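Long-range contact in outer envelope protein 64, mitochondrial (Arabidopsis thaliana, PDB 6HPG), which probably acts as a chaperone receptor at the mitochondrial outer membrane, mediating Hsp90-dependent delivery of proteins for import: residues G37-A47 against D62-N73. Residues are numbered along the deposited sequence; the frame is centred on the assembly and turned at random.
Sequences GANATYYCNRA and DCTKAMLIDKKN
R46 grips D62 side-on with two nitrogens, one to each carboxylate oxygen. R46 NE reaches D62 OD2 at 2.8 Å and R46 NH2 reaches D62 OD1 at 3.0 Å, both on the syn side. Guanidinium and carboxylate are nearly coplanar, 5° apart. R46 CG points away from the backbone N (chi1 -162°), and the bend at chi3 (58°) turns NE toward the acid. One turn back along the same helix, the Y43 ring is a knob in a hole formed by D62, K65, A66 and I69. K65 CG lies over one face, 3.6 Å from the ring centroid, as a CH-pi contact, while D62 OD1 comes up at the ring edge and I69 CD1 approaches CD2 of Y43 obliquely. K65 NZ ends 3.4 Å from Y43 OH, a weak hydrogen bond.

Further along, A40 takes over: its CB packs 3.8 Å from I69 CG2 and close to the backbone O of A66, the small side chains bringing the two CA atoms of A40 and A66 to 4.3 Å. At the other end A47 CB sits against C63 SG at 3.6 Å. Beyond this layer, R46 NH1 hydrogen-bonds T30 OG1 of helix 22-35, a third bond that should limit rotation of the guanidinium, and N73 OD1 caps the next helix at A76 N.

The two helices, antiparallel with axes 8.0 Å apart at closest approach, are the helix pair of the second TPR repeat. Trimmed to an alanine, position R46 would lose all three of these donors, and the buried D62 carboxylate is likely to be left without its charge partner. Small alanines thus let the helices approach closely, and the two-bond salt bridge probably offsets the charge of an acid buried between them.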
loop_
_atom_site.group_PDB
_atom_site.type_symbol
_atom_site.label_atom_id
_atom_site.label_comp_id
_atom_site.label_asym_id
_atom_site.label_seq_id
_atom_site.Cartn_x
_atom_site.Cartn_y
_atom_site.Cartn_z
ATOM N N GLY A 37 -15.619 3.002 4.222
ATOM C CA GLY A 37 -14.450 3.239 5.045
ATOM C C GLY A 37 -13.906 2.017 5.771
ATOM O O GLY A 37 -12.968 2.131 6.548
ATOM N N ALA A 38 -14.469 0.846 5.506
ATOM C CA ALA A 38 -14.104 -0.385 6.186
ATOM C C ALA A 38 -13.474 -1.356 5.233
ATOM O O ALA A 38 -13.650 -2.549 5.421
ATOM C CB ALA A 38 -15.364 -1.021 6.848
ATOM N N ASN A 39 -12.754 -0.878 4.211
ATOM C CA ASN A 39 -12.080 -1.787 3.249
ATOM C C ASN A 39 -10.596 -1.528 3.209
ATOM O O ASN A 39 -10.162 -0.443 2.787
ATOM C CB ASN A 39 -12.660 -1.650 1.857
ATOM C CG ASN A 39 -12.204 -2.769 0.935
ATOM O OD1 ASN A 39 -11.073 -2.765 0.430
ATOM N ND2 ASN A 39 -13.051 -3.761 0.762
ATOM N N ALA A 40 -9.820 -2.514 3.662
ATOM C CA ALA A 40 -8.377 -2.355 3.760
ATOM C C ALA A 40 -7.733 -2.143 2.400
ATOM O O ALA A 40 -6.779 -1.369 2.286
ATOM C CB ALA A 40 -7.761 -3.557 4.434
ATOM N N THR A 41 -8.215 -2.879 1.391
ATOM C CA THR A 41 -7.701 -2.781 0.007
ATOM C C THR A 41 -7.854 -1.345 -0.588
ATOM O O THR A 41 -6.998 -0.864 -1.331
ATOM C CB THR A 41 -8.400 -3.866 -0.837
ATOM O OG1 THR A 41 -8.145 -5.118 -0.223
ATOM C CG2 THR A 41 -7.892 -3.917 -2.266
ATOM N N TYR A 42 -8.902 -0.617 -0.198
ATOM C CA TYR A 42 -9.104 0.733 -0.758
ATOM C C TYR A 42 -8.008 1.673 -0.292
ATOM O O TYR A 42 -7.407 2.388 -1.100
ATOM C CB TYR A 42 -10.445 1.336 -0.310
ATOM C CG TYR A 42 -11.720 0.712 -0.811
ATOM C CD1 TYR A 42 -11.737 -0.491 -1.490
ATOM C CD2 TYR A 42 -12.943 1.317 -0.503
ATOM C CE1 TYR A 42 -12.906 -1.030 -1.898
ATOM C CE2 TYR A 42 -14.130 0.795 -0.940
ATOM C CZ TYR A 42 -14.124 -0.396 -1.604
ATOM O OH TYR A 42 -15.310 -0.958 -2.009
ATOM N N TYR A 43 -7.728 1.614 1.021
ATOM C CA TYR A 43 -6.587 2.292 1.630
ATOM C C TYR A 43 -5.189 1.838 1.092
ATOM O O TYR A 43 -4.311 2.666 0.840
ATOM C CB TYR A 43 -6.622 2.150 3.178
ATOM C CG TYR A 43 -7.620 3.082 3.916
ATOM C CD1 TYR A 43 -7.253 4.358 4.269
ATOM C CD2 TYR A 43 -8.876 2.640 4.286
ATOM C CE1 TYR A 43 -8.132 5.226 4.967
ATOM C CE2 TYR A 43 -9.782 3.489 4.987
ATOM C CZ TYR A 43 -9.389 4.781 5.313
ATOM O OH TYR A 43 -10.231 5.628 5.974
ATOM N N CYS A 44 -5.004 0.534 0.960
ATOM C CA CYS A 44 -3.734 -0.009 0.470
ATOM C C CYS A 44 -3.452 0.416 -0.949
ATOM O O CYS A 44 -2.308 0.715 -1.299
ATOM C CB CYS A 44 -3.743 -1.516 0.508
ATOM S SG CYS A 44 -2.063 -2.137 0.764
ATOM N N ASN A 45 -4.492 0.381 -1.789
ATOM C CA ASN A 45 -4.384 0.895 -3.129
ATOM C C ASN A 45 -4.055 2.403 -3.107
ATOM O O ASN A 45 -3.216 2.871 -3.869
ATOM C CB ASN A 45 -5.663 0.627 -3.936
ATOM C CG ASN A 45 -5.829 -0.826 -4.321
ATOM O OD1 ASN A 45 -4.938 -1.662 -4.108
ATOM N ND2 ASN A 45 -6.966 -1.140 -4.885
ATOM N N ARG A 46 -4.696 3.172 -2.255
ATOM C CA ARG A 46 -4.395 4.587 -2.265
ATOM C C ARG A 46 -2.965 4.851 -1.839
ATOM O O ARG A 46 -2.323 5.757 -2.377
ATOM C CB ARG A 46 -5.358 5.387 -1.397
ATOM C CG ARG A 46 -5.308 6.860 -1.762
ATOM C CD ARG A 46 -6.386 7.674 -1.094
ATOM N NE ARG A 46 -6.311 7.578 0.361
ATOM C CZ ARG A 46 -7.128 8.247 1.191
ATOM N NH1 ARG A 46 -8.043 9.120 0.738
ATOM N NH2 ARG A 46 -7.008 8.064 2.482
ATOM N N ALA A 47 -2.471 4.095 -0.833
ATOM C CA ALA A 47 -1.041 4.138 -0.538
ATOM C C ALA A 47 -0.159 3.982 -1.764
ATOM O O ALA A 47 0.834 4.704 -1.917
ATOM C CB ALA A 47 -0.647 3.080 0.468
ATOM N N ASP A 62 -2.009 5.668 5.332
ATOM C CA ASP A 62 -2.922 4.731 4.654
ATOM C C ASP A 62 -2.587 3.249 4.847
ATOM O O ASP A 62 -3.498 2.446 4.937
ATOM C CB ASP A 62 -2.985 5.026 3.150
ATOM C CG ASP A 62 -3.980 6.102 2.786
ATOM O OD1 ASP A 62 -4.642 6.708 3.702
ATOM O OD2 ASP A 62 -4.047 6.355 1.552
ATOM N N CYS A 63 -1.311 2.866 4.763
ATOM C CA CYS A 63 -0.953 1.487 5.074
ATOM C C CYS A 63 -1.234 1.190 6.511
ATOM O O CYS A 63 -1.589 0.069 6.824
ATOM C CB CYS A 63 0.514 1.190 4.867
ATOM S SG CYS A 63 1.013 1.428 3.196
ATOM N N THR A 64 -1.011 2.169 7.389
ATOM C CA THR A 64 -1.305 1.983 8.814
ATOM C C THR A 64 -2.810 1.788 9.076
ATOM O O THR A 64 -3.162 0.985 9.949
ATOM C CB THR A 64 -0.679 3.098 9.685
ATOM O OG1 THR A 64 0.756 3.042 9.569
ATOM C CG2 THR A 64 -1.033 2.907 11.196
ATOM N N LYS A 65 -3.693 2.474 8.328
ATOM C CA LYS A 65 -5.146 2.250 8.477
ATOM C C LYS A 65 -5.581 0.918 7.909
ATOM O O LYS A 65 -6.488 0.224 8.453
ATOM C CB LYS A 65 -5.956 3.350 7.782
ATOM C CG LYS A 65 -7.460 3.268 8.046
ATOM C CD LYS A 65 -7.877 4.206 9.170
ATOM C CE LYS A 65 -9.392 4.265 9.354
ATOM N NZ LYS A 65 -9.871 5.678 9.369
ATOM N N ALA A 66 -4.952 0.558 6.790
ATOM C CA ALA A 66 -5.214 -0.732 6.157
ATOM C C ALA A 66 -4.920 -1.884 7.139
ATOM O O ALA A 66 -5.638 -2.873 7.175
ATOM C CB ALA A 66 -4.396 -0.887 4.882
ATOM N N MET A 67 -3.871 -1.736 7.936
ATOM C CA MET A 67 -3.532 -2.795 8.902
ATOM C C MET A 67 -4.534 -2.831 10.076
ATOM O O MET A 67 -4.778 -3.888 10.599
ATOM C CB MET A 67 -2.125 -2.612 9.417
ATOM C CG MET A 67 -1.032 -2.734 8.380
ATOM S SD MET A 67 0.474 -2.046 9.078
ATOM C CE MET A 67 1.519 -1.950 7.610
ATOM N N LEU A 68 -5.105 -1.687 10.460
ATOM C CA LEU A 68 -6.181 -1.628 11.488
ATOM C C LEU A 68 -7.412 -2.406 11.052
ATOM O O LEU A 68 -7.989 -3.172 11.805
ATOM C CB LEU A 68 -6.606 -0.188 11.767
ATOM C CG LEU A 68 -5.618 0.849 12.293
ATOM C CD1 LEU A 68 -6.355 2.164 12.518
ATOM C CD2 LEU A 68 -4.955 0.387 13.578
ATOM N N ILE A 69 -7.793 -2.207 9.797
ATOM C CA ILE A 69 -8.896 -2.928 9.203
ATOM C C ILE A 69 -8.525 -4.405 9.018
ATOM O O ILE A 69 -9.315 -5.286 9.321
ATOM C CB ILE A 69 -9.323 -2.267 7.862
ATOM C CG1 ILE A 69 -9.908 -0.871 8.131
ATOM C CG2 ILE A 69 -10.348 -3.129 7.133
ATOM C CD1 ILE A 69 -9.948 0.056 6.917
ATOM N N ASP A 70 -7.311 -4.686 8.541
ATOM C CA ASP A 70 -6.905 -6.062 8.313
ATOM C C ASP A 70 -5.404 -6.232 8.478
ATOM O O ASP A 70 -4.589 -5.933 7.576
ATOM C CB ASP A 70 -7.350 -6.494 6.928
ATOM C CG ASP A 70 -6.903 -7.905 6.547
ATOM O OD1 ASP A 70 -6.652 -8.768 7.421
ATOM O OD2 ASP A 70 -6.823 -8.137 5.331
ATOM N N LYS A 71 -5.075 -6.766 9.637
ATOM C CA LYS A 71 -3.700 -7.096 10.006
ATOM C C LYS A 71 -2.955 -7.936 9.024
ATOM O O LYS A 71 -1.742 -7.868 9.000
ATOM C CB LYS A 71 -3.676 -7.835 11.361
ATOM C CG LYS A 71 -3.466 -6.903 12.546
ATOM C CD LYS A 71 -3.119 -7.641 13.834
ATOM C CE LYS A 71 -2.249 -6.773 14.736
ATOM N NZ LYS A 71 -1.943 -7.449 16.025
ATOM N N LYS A 72 -3.656 -8.782 8.262
ATOM C CA LYS A 72 -2.999 -9.725 7.372
ATOM C C LYS A 72 -2.786 -9.179 5.941
ATOM O O LYS A 72 -2.377 -9.908 5.089
ATOM C CB LYS A 72 -3.762 -11.042 7.381
ATOM C CG LYS A 72 -3.715 -11.718 8.749
ATOM C CD LYS A 72 -4.610 -12.939 8.799
ATOM C CE LYS A 72 -4.336 -13.764 10.046
ATOM N NZ LYS A 72 -5.383 -14.803 10.265
ATOM N N ASN A 73 -3.067 -7.898 5.689
ATOM C CA ASN A 73 -2.828 -7.305 4.390
ATOM C C ASN A 73 -1.342 -7.169 4.032
ATOM O O ASN A 73 -0.680 -6.237 4.474
ATOM C CB ASN A 73 -3.467 -5.916 4.276
ATOM C CG ASN A 73 -3.440 -5.421 2.861
ATOM O OD1 ASN A 73 -2.354 -5.219 2.295
ATOM N ND2 ASN A 73 -4.606 -5.376 2.222
#